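Local coordinates for cell envelope-related transcriptional attenuator domain-containing protein (Eubacterium siraeum, PDB 4OBM) that is of unknown function but belongs to the LytR-CpsA-Psr family, whose characterised members attach glycopolymers to the bacterial cell wall, at residues F53-Y58 and V172-I177; A150-P155 and C166-T171. All coordinates share one frame; numbering follows the deposited sequence.

Contact 1 (F53-Y58 and V172-I177); sequences FVLMPY and VISSFI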
loop_
_atom_site.group_PDB
_atom_site.type_symbol
_atom_site.label_atom_id
_atom_site.label_comp_id
_atom_site.label_asym_id
_atom_site.label_seq_id
_atom_site.Cartn_x
_atom_site.Cartn_y
_atom_site.Cartn_z
ATOM N N PHE A 53 -6.482 -7.190 3.114
ATOM C CA PHE A 53 -5.632 -6.014 3.094
ATOM C C PHE A 53 -6.128 -5.154 1.930
ATOM O O PHE A 53 -6.171 -5.646 0.808
ATOM C CB PHE A 53 -4.154 -6.427 2.946
ATOM C CG PHE A 53 -3.603 -7.168 4.141
ATOM C CD1 PHE A 53 -3.019 -6.475 5.205
ATOM C CD2 PHE A 53 -3.643 -8.560 4.200
ATOM C CE1 PHE A 53 -2.482 -7.165 6.302
ATOM C CE2 PHE A 53 -3.124 -9.246 5.310
ATOM C CZ PHE A 53 -2.537 -8.544 6.349
ATOM N N VAL A 54 -6.598 -3.923 2.204
ATOM C CA VAL A 54 -7.145 -3.016 1.178
ATOM C C VAL A 54 -6.080 -1.984 0.815
ATOM O O VAL A 54 -5.593 -1.257 1.688
ATOM C CB VAL A 54 -8.471 -2.340 1.623
ATOM C CG1 VAL A 54 -9.059 -1.468 0.510
ATOM C CG2 VAL A 54 -9.490 -3.381 2.082
ATOM N N LEU A 55 -5.725 -1.913 -0.461
ATOM C CA LEU A 55 -4.741 -0.927 -0.909
ATOM C C LEU A 55 -5.443 0.239 -1.565
ATOM O O LEU A 55 -6.405 0.028 -2.286
ATOM C CB LEU A 55 -3.712 -1.526 -1.887
ATOM C CG LEU A 55 -2.950 -2.783 -1.445
ATOM C CD1 LEU A 55 -2.518 -3.596 -2.652
ATOM C CD2 LEU A 55 -1.739 -2.418 -0.603
HETATM N N MSE A 56 -4.975 1.465 -1.308
HETATM C CA MSE A 56 -5.508 2.688 -1.919
HETATM C C MSE A 56 -4.379 3.545 -2.406
HETATM O O MSE A 56 -3.769 4.223 -1.585
HETATM C CB MSE A 56 -6.403 3.501 -0.964
HETATM C CG MSE A 56 -7.794 2.995 -0.975
HETATM SE SE MSE A 56 -8.961 3.998 0.134
HETATM C CE MSE A 56 -9.079 5.583 -0.781
ATOM N N PRO A 57 -4.108 3.565 -3.723
ATOM C CA PRO A 57 -3.027 4.413 -4.222
ATOM C C PRO A 57 -3.547 5.821 -4.550
ATOM O O PRO A 57 -4.740 6.031 -4.746
ATOM C CB PRO A 57 -2.552 3.658 -5.471
ATOM C CG PRO A 57 -3.799 3.008 -5.988
ATOM C CD PRO A 57 -4.768 2.837 -4.836
ATOM N N TYR A 58 -2.643 6.783 -4.578
ATOM C CA TYR A 58 -2.933 8.194 -4.836
ATOM C C TYR A 58 -1.858 8.759 -5.723
ATOM O O TYR A 58 -0.688 8.458 -5.489
ATOM C CB TYR A 58 -2.950 8.986 -3.505
ATOM C CG TYR A 58 -4.065 8.599 -2.566
ATOM C CD1 TYR A 58 -3.898 7.578 -1.637
ATOM C CD2 TYR A 58 -5.263 9.308 -2.549
ATOM C CE1 TYR A 58 -4.938 7.191 -0.795
ATOM C CE2 TYR A 58 -6.291 8.964 -1.673
ATOM C CZ TYR A 58 -6.129 7.892 -0.811
ATOM O OH TYR A 58 -7.109 7.603 0.103
ATOM N N VAL A 172 -0.117 -5.011 -9.037
ATOM C CA VAL A 172 1.199 -5.640 -8.889
ATOM C C VAL A 172 1.514 -5.877 -7.381
ATOM O O VAL A 172 1.979 -6.960 -7.023
ATOM C CB VAL A 172 2.278 -4.782 -9.612
ATOM C CG1 VAL A 172 3.689 -5.193 -9.233
ATOM C CG2 VAL A 172 2.093 -4.847 -11.121
ATOM N N ILE A 173 1.218 -4.894 -6.510
ATOM C CA ILE A 173 1.454 -5.032 -5.066
ATOM C C ILE A 173 0.484 -6.074 -4.472
ATOM O O ILE A 173 0.907 -6.849 -3.601
ATOM C CB ILE A 173 1.440 -3.646 -4.318
ATOM C CG1 ILE A 173 2.627 -2.752 -4.771
ATOM C CG2 ILE A 173 1.401 -3.775 -2.775
ATOM C CD1 ILE A 173 4.072 -3.392 -4.742
ATOM N N SER A 174 -0.776 -6.138 -4.972
ATOM C CA SER A 174 -1.766 -7.140 -4.546
ATOM C C SER A 174 -1.255 -8.546 -4.844
ATOM O O SER A 174 -1.327 -9.440 -3.998
ATOM C CB SER A 174 -3.097 -6.919 -5.254
ATOM O OG SER A 174 -3.848 -5.898 -4.626
ATOM N N SER A 175 -0.707 -8.717 -6.058
ATOM C CA SER A 175 -0.139 -9.972 -6.543
ATOM C C SER A 175 1.075 -10.376 -5.700
ATOM O O SER A 175 1.187 -11.538 -5.334
ATOM C CB SER A 175 0.241 -9.842 -8.013
ATOM O OG SER A 175 -0.900 -9.669 -8.835
ATOM N N PHE A 176 1.943 -9.415 -5.362
ATOM C CA PHE A 176 3.137 -9.602 -4.513
ATOM C C PHE A 176 2.765 -10.102 -3.100
ATOM O O PHE A 176 3.433 -10.994 -2.577
ATOM C CB PHE A 176 3.945 -8.279 -4.425
ATOM C CG PHE A 176 5.089 -8.293 -3.435
ATOM C CD1 PHE A 176 6.227 -9.062 -3.669
ATOM C CD2 PHE A 176 5.025 -7.544 -2.264
ATOM C CE1 PHE A 176 7.273 -9.094 -2.738
ATOM C CE2 PHE A 176 6.066 -7.589 -1.333
ATOM C CZ PHE A 176 7.187 -8.354 -1.580
ATOM N N ILE A 177 1.690 -9.539 -2.503
ATOM C CA ILE A 177 1.209 -9.907 -1.169
ATOM C C ILE A 177 0.573 -11.311 -1.200
ATOM O O ILE A 177 0.836 -12.111 -0.310
ATOM C CB ILE A 177 0.244 -8.840 -0.570
ATOM C CG1 ILE A 177 1.006 -7.519 -0.255
ATOM C CG2 ILE A 177 -0.474 -9.375 0.697
ATOM C CD1 ILE A 177 0.123 -6.248 -0.111
#

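Contact 2 (A150-P155 and C166-T171); sequences AYLTLP and CKLNAT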
loop_
_atom_site.group_PDB
_atom_site.type_symbol
_atom_site.label_atom_id
_atom_site.label_comp_id
_atom_site.label_asym_id
_atom_site.label_seq_id
_atom_site.Cartn_x
_atom_site.Cartn_y
_atom_site.Cartn_z
ATOM N N ALA A 150 11.413 -1.640 -11.660
ATOM C CA ALA A 150 11.380 -0.918 -12.948
ATOM C C ALA A 150 9.968 -0.886 -13.569
ATOM O O ALA A 150 9.529 0.163 -14.046
ATOM C CB ALA A 150 12.367 -1.535 -13.924
ATOM N N TYR A 151 9.249 -2.016 -13.524
ATOM C CA TYR A 151 7.864 -2.114 -14.022
ATOM C C TYR A 151 6.928 -1.186 -13.232
ATOM O O TYR A 151 6.134 -0.464 -13.812
ATOM C CB TYR A 151 7.359 -3.589 -13.939
ATOM C CG TYR A 151 6.002 -3.880 -14.571
ATOM C CD1 TYR A 151 5.564 -3.177 -15.693
ATOM C CD2 TYR A 151 5.194 -4.910 -14.091
ATOM C CE1 TYR A 151 4.337 -3.460 -16.293
ATOM C CE2 TYR A 151 3.968 -5.208 -14.690
ATOM C CZ TYR A 151 3.540 -4.475 -15.787
ATOM O OH TYR A 151 2.332 -4.745 -16.381
ATOM N N LEU A 152 7.049 -1.208 -11.913
ATOM C CA LEU A 152 6.223 -0.484 -10.964
ATOM C C LEU A 152 6.397 1.046 -11.023
ATOM O O LEU A 152 5.450 1.780 -10.698
ATOM C CB LEU A 152 6.583 -1.001 -9.565
ATOM C CG LEU A 152 5.540 -0.857 -8.457
ATOM C CD1 LEU A 152 4.301 -1.702 -8.735
ATOM C CD2 LEU A 152 6.148 -1.220 -7.091
ATOM N N THR A 153 7.606 1.510 -11.406
ATOM C CA THR A 153 7.978 2.910 -11.405
ATOM C C THR A 153 8.153 3.547 -12.812
ATOM O O THR A 153 8.739 4.634 -12.891
ATOM C CB THR A 153 9.267 3.106 -10.579
ATOM O OG1 THR A 153 10.333 2.399 -11.195
ATOM C CG2 THR A 153 9.111 2.649 -9.143
ATOM N N LEU A 154 7.620 2.929 -13.898
ATOM C CA LEU A 154 7.717 3.522 -15.235
ATOM C C LEU A 154 7.025 4.884 -15.285
ATOM O O LEU A 154 5.856 5.007 -14.892
ATOM C CB LEU A 154 7.129 2.620 -16.321
ATOM C CG LEU A 154 7.972 1.481 -16.843
ATOM C CD1 LEU A 154 7.099 0.536 -17.628
ATOM C CD2 LEU A 154 9.144 1.981 -17.687
ATOM N N PRO A 155 7.722 5.912 -15.803
ATOM C CA PRO A 155 7.116 7.256 -15.864
ATOM C C PRO A 155 5.955 7.349 -16.868
ATOM O O PRO A 155 5.132 8.265 -16.770
ATOM C CB PRO A 155 8.292 8.151 -16.282
ATOM C CG PRO A 155 9.542 7.329 -16.023
ATOM C CD PRO A 155 9.115 5.926 -16.292
ATOM N N CYS A 166 -1.420 4.035 -10.839
ATOM C CA CYS A 166 -2.055 3.683 -9.565
ATOM C C CYS A 166 -2.661 2.289 -9.649
ATOM O O CYS A 166 -2.517 1.502 -8.717
ATOM C CB CYS A 166 -3.116 4.717 -9.194
ATOM S SG CYS A 166 -2.446 6.340 -8.769
ATOM N N LYS A 167 -3.376 2.016 -10.759
ATOM C CA LYS A 167 -4.040 0.755 -11.067
ATOM C C LYS A 167 -3.002 -0.355 -11.184
ATOM O O LYS A 167 -3.200 -1.424 -10.624
ATOM C CB LYS A 167 -4.880 0.880 -12.355
ATOM C CG LYS A 167 -6.152 1.671 -12.148
ATOM C CD LYS A 167 -6.764 2.182 -13.439
ATOM C CE LYS A 167 -8.052 2.927 -13.154
ATOM N NZ LYS A 167 -8.816 3.219 -14.400
ATOM N N LEU A 168 -1.875 -0.074 -11.859
ATOM C CA LEU A 168 -0.772 -1.021 -12.036
ATOM C C LEU A 168 -0.128 -1.308 -10.689
ATOM O O LEU A 168 0.034 -2.474 -10.329
ATOM C CB LEU A 168 0.263 -0.444 -13.047
ATOM C CG LEU A 168 1.348 -1.362 -13.642
ATOM C CD1 LEU A 168 2.598 -1.410 -12.776
ATOM C CD2 LEU A 168 0.793 -2.735 -14.071
ATOM N N ASN A 169 0.193 -0.244 -9.916
ATOM C CA ASN A 169 0.792 -0.400 -8.606
ATOM C C ASN A 169 -0.134 -1.186 -7.661
ATOM O O ASN A 169 0.334 -2.135 -7.018
ATOM C CB ASN A 169 1.169 0.962 -8.035
ATOM C CG ASN A 169 2.542 1.438 -8.457
ATOM O OD1 ASN A 169 3.411 1.660 -7.621
ATOM N ND2 ASN A 169 2.804 1.543 -9.760
ATOM N N ALA A 170 -1.449 -0.855 -7.624
ATOM C CA ALA A 170 -2.410 -1.576 -6.773
ATOM C C ALA A 170 -2.400 -3.096 -7.051
ATOM O O ALA A 170 -2.257 -3.893 -6.126
ATOM C CB ALA A 170 -3.814 -1.013 -6.971
ATOM N N THR A 171 -2.489 -3.463 -8.336
ATOM C CA THR A 171 -2.563 -4.809 -8.880
ATOM C C THR A 171 -1.266 -5.581 -8.642
ATOM O O THR A 171 -1.321 -6.701 -8.156
ATOM C CB THR A 171 -2.882 -4.689 -10.392
ATOM O OG1 THR A 171 -4.138 -4.034 -10.545
ATOM C CG2 THR A 171 -2.921 -6.030 -11.098
#

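Contact 1 (F53-Y58 and V172-I177)
Ser174 OG meets Leu55 CD1 at 3.3 Å while it hydrogen-bonds to Ala170 O, one turn back on the same helix. The hydroxyl thus spends its polarity on its own helix. What it offers the strand is van der Waals contact. Its torsion explains this. OG lies beside the backbone N (chi1 -81°), where it can turn back to the preceding turn.

Leu55 is the strand residue that carries the contact. Its CG stands anti to its carbonyl carbon (chi1 -54°), which sends the fork out from the sheet, and both methyls reach the helix. CD1 touches Ile173 CG2 at 3.9 Å and also comes near the backbone N of Ser174. CD2 touches the same Ile173 methyl at 4.1 Å. The fork of Leu55 therefore straddles one branch of Ile173, and the two side chains cross at about a right angle. CG2 of Ile173 faces the strand, while the CG1 arm leads away from it. One turn further on, Ile177 CD1 approaches Leu55 CD2 more loosely, at 4.3 Å.

The strand and helix segments run nearly antiparallel, at 155°, with their axes 9.9 Å apart at closest approach. Leu55 and Ser174 have the nearest CA atoms. This is a helix laid on one face of a mixed beta-sheet. Leu55 and Ile177 both also touch Ile44 on the adjoining strand 40-47. On the other face, Val54 and selenomethionine Met56 pack on helix 246-256, so strand 52-58 is sandwiched between helices.

The strand's backbone is engaged by its neighbours within the sheet, including Asp229 and Thr45. A weak hydrogen bond joins Ser174 O to Thr228 OG1 in edge strand 228-230. Between the two segments the chemistry is almost wholly apolar, so aliphatic packing, not directed bonds, probably holds them together.

Contact 2 (A150-P155 and C166-T171)
Leu168 and Tyr151 both set CG trans to their own amide nitrogen (chi1 -167° and -173°), which swings the leucine fork onto the tyrosine ring. Leu168 CD1 sits over the centre of one ring face, 4.3 Å from the centroid, in a CH-pi contact. CD2 reaches the phenol end and lies 3.4 Å from Tyr151 OH.

The polar link is Asn169 ND2 to Leu152 O, a hydrogen bond of 2.8 Å. Nearly straight (164° at the hydrogen), it puts ND2 on a lone pair in the carbonyl plane, with the oxygen nearly in the Asn169 amide plane. Leu152 is the last residue of its helix, so the amide holds the chain where the helix ends. Asn169 OD1 lies 3.4 Å from Leu152 CG and has a weak hydrogen bond to a bound pentaethylene glycol. With an alanine here, Leu152 O is likely to lose this donor, and a gap would probably open beside the Leu152 side chain.

The contact joins the end of helix 145-152 to helix 164-181, where Leu152 also touches Val172 and Ile173. Tyr151 packs beside Phe143 and against Ile123 and Ile136 of strands 123-127 and 132-139.

In the fold
Contacts 1 and 2 use successive turns of helix 164-181. Contact 1 lies nearer the centre of the chain and sets this helix on the sheet, yet it is only partly buried, with Ile173 and Ser174 partly exposed. Contact 2 is further out but wholly buried, and ties the helix to helix 145-152. Contact 1 is mainly aliphatic, with one serine hydroxyl against a leucine methyl; contact 2 adds an aromatic face and a side-chain-to-backbone hydrogen bond. They meet directly: Val172 CG1 lies 3.6 Å from Leu152 CD1. A pentaethylene glycol, probably from crystallisation, lies near Ile173 and Asn169. Such molecules often mark pockets, and relatives bind polyprenyl lipids; whether this site corresponds is not established.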